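Local coordinates for protein alanine racemase (Acinetobacter baumannii, PDB 4QHR) that belongs to the alanine racemase family, pairing an N-terminal TIM-barrel domain that carries a lysine-bound pyridoxal phosphate group with a C-terminal, mainly beta domain, at residues Ser27-Met32 against Val208-Met213; Asp53-Ala58 against Phe71-Thr76; Met158-Ala163 against Ala189-Ser194. One frame throughout, in Å; residues are numbered along the deposited sequence.

All three contacts join neighbouring strands, or the loops that follow them, in the parallel barrel of the N-terminal domain. Interactions 1 and 2 share adjacent strands, 28-32 and 54-57: their centres are 11 Å apart, and Ile29 N lies 2.6 Å from Asp53 OD2. Interaction 3 sits about 10 Å, centre to centre, from interaction 1, and Arg209 NH2 reaches Met158 O at 2.7 Å. Interactions 2 and 3 do not touch, their nearest atoms being about 8 Å apart. The modified lysine LLP at position 34 ties interactions 1 and 3 together: Arg209 bonds its ring nitrogen, while Gly211, Ile212 and Ser194 bond its phosphate.

Interaction 1: Ser27-Met32 against Val208-Met213; sequences SKIVSM and VRPGIM
Val208 O takes the N-H of Val30 at 2.8 Å, in a nearly straight bond (168°), and Val30 CB rests 3.6 Å from the same Val208 O. This is the closure of the TIM barrel: strand 28-32, first of the eight parallel strands, pairs with strand 207-208, the last. Val208 N returns a bond to Lys28 O at 3.0 Å, so Val208 is held through both its N-H and its carbonyl. Beyond the end of strand 207-208 the pairing continues, Met32 N donating to Pro210 O at 3.0 Å. Between these bonds Val30 O meets the CA-H of Arg209.

The side chains divide between two sides. On one, Ile29 turns CG2, anti to its backbone N, onto the Pro210 ring at CG, 3.6 Å away, the two side chains crossing at about a right angle; Ile29 CG1 meets Val208 CG2 more loosely. Val20 of helix 10-23 and Ile197 of helix 194-199 cover this apolar group. On the other, Met32 bends at chi2 (-53°), which brings SD alongside Arg209 CB, the two side chains pointing the same way.

The polar end of Arg209 is engaged elsewhere: NE bonds N1 of the modified lysine LLP at position 34, NH1 bonds Ser190 OG, and NH2 bonds Met158 O. The residues after Pro210 bind the phosphate end of LLP, Gly211 N and Ile212 N donating to its oxygens. Gly211 also backs onto strand 28-32, its CA lying 3.9 Å from Met32 CB.

Interaction 2: Asp53-Ala58 against Phe71-Thr76; sequences DAFGVA and FEQPVT
The Phe55 ring and the Gln73 side chain cross obliquely, with ring and amide planes 56° apart. Ring atom CE2 does most of the touching: it lies 3.5 Å from Gln73 CD and also meets CB and OE1 of Gln73. The bend of Gln73 at chi2 (82°) folds its amide back past the ring, where NE2 bonds Asn50 O, a tie that helps to fix the amide. Gln73 OE1 also lies at the edge of the Phe71 ring, in its plane. Leu46, Leu49 and Ile66 pack against Phe55 as well.

Farther along, Val57 and Val75 cross at about a right angle, Val57 CG2 meeting Val75 CG1 at 3.8 Å. Ala54 instead sets its methyl beside the ring of Pro74, CB to CB, and Pro74 CD rests 3.3 Å from Asp53 O.

Three backbone bonds hold these side chains in register. Phe55 N donates to Pro74 O at 3.0 Å, Thr76 N to Phe55 O at 2.8 Å, and Val57 N to Thr76 O at 3.0 Å. Phe55 O also receives the CA-H of Val75. Strands 54-57 and 75-77 thus run parallel, and helix 60-68 connects them, its Ile66 reaching both Phe55 and Val57: a beta-alpha-beta unit of the TIM barrel.

Interaction 3: Met158-Ala163 against Ala189-Ser194; sequences MHFANA and ASCCNS
Phe160 and Cys191 are joined through a water, which accepts from Phe160 N at 2.8 Å and donates to Cys191 O at 2.9 Å. A second water donates to Phe160 O at 2.7 Å and accepts from Ala163 N and from Asn193 ND2, so three groups grip it and the turn at 160-163 is tied to the Asn193 amide.

That amide stands almost perpendicular to the His159 ring, their planes 83° apart. The nearest ring atom, His159 CE1, comes 3.5 Å from both CB and ND2 of Asn193. With CG between the backbone N and the carbonyl carbon (chi1 58°), Asn193 can also use OD1 to cap helix 194-199 by bonding Ala196 N, and OD1 rests beside the Ala163 methyl.

Both segments leave adjacent parallel strands of the TIM barrel, 154-157 and 188-190, and the single direct hydrogen bond between them continues the strand pairing: Met158 N donates to Ser190 O at 3.1 Å. One step on, Met158 O faces the CA-H of Cys191. Met158 lays its CE over one face of the Phe160 ring, offset toward the rim. Cys191 approaches the same ring obliquely in a sulfur-aromatic contact, SG lying 4.1 Å from Phe160 CE2.

Interaction 1: Ser27-Met32 against Val208-Met213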
# COMPACT_ATOMS: atom_id res chain seq x y z
N SER A 27 16.33 -13.81 -27.81
CA SER A 27 16.95 -13.09 -26.67
C SER A 27 16.76 -13.90 -25.40
O SER A 27 15.72 -14.58 -25.24
CB SER A 27 16.24 -11.80 -26.45
OG SER A 27 16.51 -10.88 -27.47
N LYS A 28 17.72 -13.80 -24.52
CA LYS A 28 17.58 -14.34 -23.17
C LYS A 28 16.64 -13.44 -22.40
O LYS A 28 16.54 -12.26 -22.73
CB LYS A 28 18.94 -14.43 -22.50
CG LYS A 28 19.76 -15.59 -23.04
CD LYS A 28 21.21 -15.47 -22.65
CE LYS A 28 21.94 -16.68 -23.06
NZ LYS A 28 23.36 -16.53 -22.66
N ILE A 29 15.89 -14.00 -21.46
CA ILE A 29 14.94 -13.19 -20.71
C ILE A 29 15.38 -12.99 -19.25
O ILE A 29 15.58 -13.97 -18.52
CB ILE A 29 13.54 -13.82 -20.79
CG1 ILE A 29 13.12 -13.96 -22.26
CG2 ILE A 29 12.53 -13.06 -19.94
CD1 ILE A 29 11.96 -14.89 -22.41
N VAL A 30 15.49 -11.71 -18.88
CA VAL A 30 15.66 -11.28 -17.50
C VAL A 30 14.26 -10.93 -16.96
O VAL A 30 13.75 -9.86 -17.19
CB VAL A 30 16.60 -10.09 -17.38
CG1 VAL A 30 16.92 -9.82 -15.91
CG2 VAL A 30 17.88 -10.33 -18.09
N SER A 31 13.63 -11.85 -16.22
CA SER A 31 12.30 -11.58 -15.67
C SER A 31 12.45 -10.62 -14.43
O SER A 31 13.14 -10.93 -13.46
CB SER A 31 11.55 -12.87 -15.33
OG SER A 31 11.03 -13.51 -16.50
N MET A 32 11.83 -9.45 -14.50
CA MET A 32 11.94 -8.45 -13.42
C MET A 32 10.93 -8.81 -12.31
O MET A 32 9.71 -8.80 -12.51
CB MET A 32 11.74 -7.04 -13.94
CG MET A 32 12.69 -6.65 -15.04
SD MET A 32 14.44 -6.84 -14.75
CE MET A 32 14.55 -5.62 -13.46
N VAL A 208 16.37 -9.24 -23.08
CA VAL A 208 15.21 -8.38 -22.82
C VAL A 208 14.86 -8.51 -21.31
O VAL A 208 15.17 -9.55 -20.65
CB VAL A 208 14.04 -8.76 -23.76
CG1 VAL A 208 14.44 -8.52 -25.20
CG2 VAL A 208 13.52 -10.17 -23.53
N ARG A 209 14.19 -7.50 -20.80
CA ARG A 209 13.87 -7.36 -19.39
C ARG A 209 12.39 -7.06 -19.17
O ARG A 209 12.06 -6.00 -18.75
CB ARG A 209 14.70 -6.27 -18.76
CG ARG A 209 16.20 -6.40 -19.05
CD ARG A 209 17.05 -5.47 -18.21
NE ARG A 209 16.65 -4.04 -18.30
CZ ARG A 209 17.12 -3.13 -19.14
NH1 ARG A 209 18.00 -3.46 -20.09
NH2 ARG A 209 16.66 -1.88 -19.07
N PRO A 210 11.52 -8.02 -19.46
CA PRO A 210 10.14 -7.79 -19.15
C PRO A 210 9.83 -7.71 -17.66
O PRO A 210 10.27 -8.56 -16.88
CB PRO A 210 9.46 -9.04 -19.66
CG PRO A 210 10.52 -10.10 -19.46
CD PRO A 210 11.77 -9.41 -19.88
N GLY A 211 9.03 -6.73 -17.29
CA GLY A 211 8.39 -6.71 -15.97
C GLY A 211 6.87 -6.80 -15.98
O GLY A 211 6.29 -7.90 -15.87
N ILE A 212 6.24 -5.63 -16.14
CA ILE A 212 4.79 -5.56 -16.01
C ILE A 212 4.04 -6.59 -16.85
O ILE A 212 3.01 -7.11 -16.40
CB ILE A 212 4.27 -4.11 -16.25
CG1 ILE A 212 2.84 -3.99 -15.74
CG2 ILE A 212 4.42 -3.68 -17.72
CD1 ILE A 212 2.69 -4.15 -14.24
N MET A 213 4.50 -6.87 -18.06
CA MET A 213 3.75 -7.83 -18.90
C MET A 213 3.69 -9.25 -18.31
O MET A 213 2.72 -9.98 -18.54
CB MET A 213 4.26 -7.89 -20.35
CG MET A 213 5.67 -8.40 -20.51
SD MET A 213 6.31 -8.22 -22.18
CE MET A 213 5.36 -9.41 -23.11

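Interaction 2: Asp53-Ala58 against Phe71-Thr76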
# COMPACT_ATOMS: atom_id res chain seq x y z
N ASP A 53 15.82 -17.00 -18.08
CA ASP A 53 17.25 -17.10 -18.13
C ASP A 53 17.91 -16.42 -16.93
O ASP A 53 19.00 -16.84 -16.46
CB ASP A 53 17.75 -16.42 -19.38
CG ASP A 53 17.28 -17.09 -20.61
OD1 ASP A 53 17.83 -18.12 -20.91
OD2 ASP A 53 16.40 -16.56 -21.33
N ALA A 54 17.27 -15.36 -16.47
CA ALA A 54 17.72 -14.59 -15.28
C ALA A 54 16.52 -13.93 -14.56
O ALA A 54 15.47 -13.78 -15.13
CB ALA A 54 18.73 -13.51 -15.66
N PHE A 55 16.72 -13.58 -13.29
CA PHE A 55 15.79 -12.78 -12.53
C PHE A 55 16.44 -11.44 -12.24
O PHE A 55 17.61 -11.36 -11.79
CB PHE A 55 15.41 -13.45 -11.21
CG PHE A 55 14.63 -14.71 -11.37
CD1 PHE A 55 13.41 -14.72 -12.04
CD2 PHE A 55 15.11 -15.91 -10.83
CE1 PHE A 55 12.67 -15.91 -12.20
CE2 PHE A 55 14.34 -17.09 -10.96
CZ PHE A 55 13.14 -17.09 -11.65
N GLY A 56 15.72 -10.37 -12.48
CA GLY A 56 16.18 -9.00 -12.12
C GLY A 56 15.55 -8.46 -10.85
O GLY A 56 14.31 -8.52 -10.69
N VAL A 57 16.37 -7.89 -9.96
CA VAL A 57 15.91 -7.39 -8.65
C VAL A 57 16.47 -5.97 -8.41
O VAL A 57 17.47 -5.57 -9.06
CB VAL A 57 16.35 -8.28 -7.48
CG1 VAL A 57 15.76 -9.67 -7.62
CG2 VAL A 57 17.88 -8.43 -7.39
N ALA A 58 15.87 -5.26 -7.47
CA ALA A 58 16.29 -3.89 -7.16
C ALA A 58 17.48 -3.84 -6.19
O ALA A 58 18.21 -2.85 -6.15
CB ALA A 58 15.13 -3.10 -6.61
N PHE A 71 16.21 -21.06 -5.49
CA PHE A 71 16.35 -20.84 -6.91
C PHE A 71 17.79 -20.52 -7.22
O PHE A 71 18.43 -19.70 -6.46
CB PHE A 71 15.37 -19.73 -7.36
CG PHE A 71 13.95 -20.16 -7.27
CD1 PHE A 71 13.28 -20.08 -6.11
CD2 PHE A 71 13.33 -20.72 -8.36
CE1 PHE A 71 11.97 -20.57 -6.02
CE2 PHE A 71 12.02 -21.18 -8.29
CZ PHE A 71 11.35 -21.09 -7.13
N GLU A 72 18.29 -21.15 -8.28
CA GLU A 72 19.70 -21.09 -8.69
C GLU A 72 19.92 -20.27 -9.95
O GLU A 72 21.04 -20.11 -10.37
CB GLU A 72 20.30 -22.49 -8.80
CG GLU A 72 20.22 -23.24 -7.45
CD GLU A 72 20.78 -24.66 -7.50
OE1 GLU A 72 20.54 -25.41 -8.49
OE2 GLU A 72 21.47 -25.04 -6.54
N GLN A 73 18.86 -19.70 -10.54
CA GLN A 73 19.02 -18.87 -11.72
C GLN A 73 19.98 -17.68 -11.54
O GLN A 73 20.11 -17.12 -10.46
CB GLN A 73 17.66 -18.30 -12.21
CG GLN A 73 16.73 -19.31 -12.85
CD GLN A 73 15.92 -20.13 -11.87
OE1 GLN A 73 16.15 -20.13 -10.65
NE2 GLN A 73 14.97 -20.86 -12.39
N PRO A 74 20.66 -17.28 -12.62
CA PRO A 74 21.35 -16.01 -12.59
C PRO A 74 20.40 -14.88 -12.10
O PRO A 74 19.22 -14.91 -12.41
CB PRO A 74 21.75 -15.79 -14.04
CG PRO A 74 21.90 -17.19 -14.62
CD PRO A 74 20.83 -17.98 -13.90
N VAL A 75 20.93 -13.96 -11.30
CA VAL A 75 20.17 -12.82 -10.75
C VAL A 75 20.97 -11.60 -11.12
O VAL A 75 22.18 -11.62 -10.99
CB VAL A 75 20.00 -12.90 -9.22
CG1 VAL A 75 19.43 -11.60 -8.67
CG2 VAL A 75 19.04 -14.00 -8.86
N THR A 76 20.30 -10.56 -11.60
CA THR A 76 20.95 -9.29 -11.90
C THR A 76 20.50 -8.24 -10.89
O THR A 76 19.28 -8.04 -10.69
CB THR A 76 20.67 -8.85 -13.32
OG1 THR A 76 21.25 -9.81 -14.21
CG2 THR A 76 21.34 -7.52 -13.59

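Interaction 3: Met158-Ala163 against Ala189-Ser194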
# COMPACT_ATOMS: atom_id res chain seq x y z
N MET A 158 20.58 -0.11 -21.18
CA MET A 158 19.80 1.11 -21.06
C MET A 158 18.34 0.81 -20.71
O MET A 158 17.85 -0.30 -20.93
CB MET A 158 19.85 1.83 -22.37
CG MET A 158 19.43 3.29 -22.29
SD MET A 158 19.25 3.88 -23.96
CE MET A 158 17.94 2.85 -24.67
N HIS A 159 17.66 1.83 -20.15
CA HIS A 159 16.24 1.77 -19.90
C HIS A 159 15.61 2.98 -20.61
O HIS A 159 16.12 4.10 -20.54
CB HIS A 159 15.98 1.76 -18.40
CG HIS A 159 14.60 1.28 -18.02
ND1 HIS A 159 14.07 0.08 -18.47
CD2 HIS A 159 13.66 1.82 -17.21
CE1 HIS A 159 12.85 -0.08 -17.96
NE2 HIS A 159 12.59 0.97 -17.19
N PHE A 160 14.51 2.73 -21.29
CA PHE A 160 13.75 3.79 -21.97
C PHE A 160 12.94 4.57 -20.99
O PHE A 160 12.35 4.00 -20.07
CB PHE A 160 12.83 3.17 -23.00
CG PHE A 160 13.52 2.88 -24.29
CD1 PHE A 160 13.94 3.93 -25.09
CD2 PHE A 160 13.83 1.59 -24.67
CE1 PHE A 160 14.62 3.70 -26.27
CE2 PHE A 160 14.51 1.35 -25.86
CZ PHE A 160 14.90 2.41 -26.66
N ALA A 161 12.92 5.88 -21.17
CA ALA A 161 12.11 6.72 -20.30
C ALA A 161 10.60 6.73 -20.63
O ALA A 161 9.76 6.84 -19.74
CB ALA A 161 12.67 8.15 -20.34
N ASN A 162 10.25 6.64 -21.91
CA ASN A 162 8.89 6.88 -22.41
C ASN A 162 8.52 5.87 -23.47
O ASN A 162 7.81 6.20 -24.44
CB ASN A 162 8.79 8.28 -23.03
CG ASN A 162 9.16 9.38 -22.07
OD1 ASN A 162 10.15 10.09 -22.25
ND2 ASN A 162 8.39 9.51 -21.04
N ALA A 163 8.96 4.61 -23.30
CA ALA A 163 8.61 3.57 -24.28
C ALA A 163 7.11 3.30 -24.33
O ALA A 163 6.58 2.86 -25.38
CB ALA A 163 9.36 2.28 -24.00
N ALA A 189 24.20 -6.65 -25.32
CA ALA A 189 23.35 -5.52 -25.08
C ALA A 189 21.93 -5.89 -24.63
O ALA A 189 21.42 -6.95 -24.95
CB ALA A 189 23.27 -4.67 -26.31
N SER A 190 21.32 -4.95 -23.91
CA SER A 190 19.99 -5.11 -23.32
C SER A 190 19.33 -3.75 -23.14
O SER A 190 19.86 -2.84 -22.42
CB SER A 190 20.10 -5.74 -21.93
OG SER A 190 18.80 -6.01 -21.35
N CYS A 191 18.15 -3.60 -23.75
CA CYS A 191 17.40 -2.37 -23.49
C CYS A 191 15.87 -2.44 -23.45
O CYS A 191 15.25 -1.46 -23.10
CB CYS A 191 17.83 -1.30 -24.45
SG CYS A 191 17.28 -1.65 -26.11
N CYS A 192 15.26 -3.56 -23.80
CA CYS A 192 13.80 -3.64 -23.84
C CYS A 192 13.13 -3.99 -22.51
O CYS A 192 13.33 -5.10 -21.95
CB CYS A 192 13.33 -4.63 -24.90
SG CYS A 192 13.91 -4.21 -26.58
N ASN A 193 12.32 -3.06 -22.04
CA ASN A 193 11.29 -3.32 -21.00
C ASN A 193 10.06 -3.90 -21.71
O ASN A 193 10.15 -4.23 -22.89
CB ASN A 193 11.01 -2.05 -20.20
CG ASN A 193 10.55 -0.86 -21.06
OD1 ASN A 193 10.33 -0.99 -22.27
ND2 ASN A 193 10.41 0.28 -20.43
N SER A 194 8.93 -4.05 -21.02
CA SER A 194 7.77 -4.65 -21.60
C SER A 194 7.31 -3.86 -22.82
O SER A 194 7.01 -4.44 -23.85
CB SER A 194 6.61 -4.70 -20.59
OG SER A 194 6.94 -5.50 -19.46
O HOH W 1 9.88 3.28 -20.92
O HOH W 2 13.82 -0.01 -21.10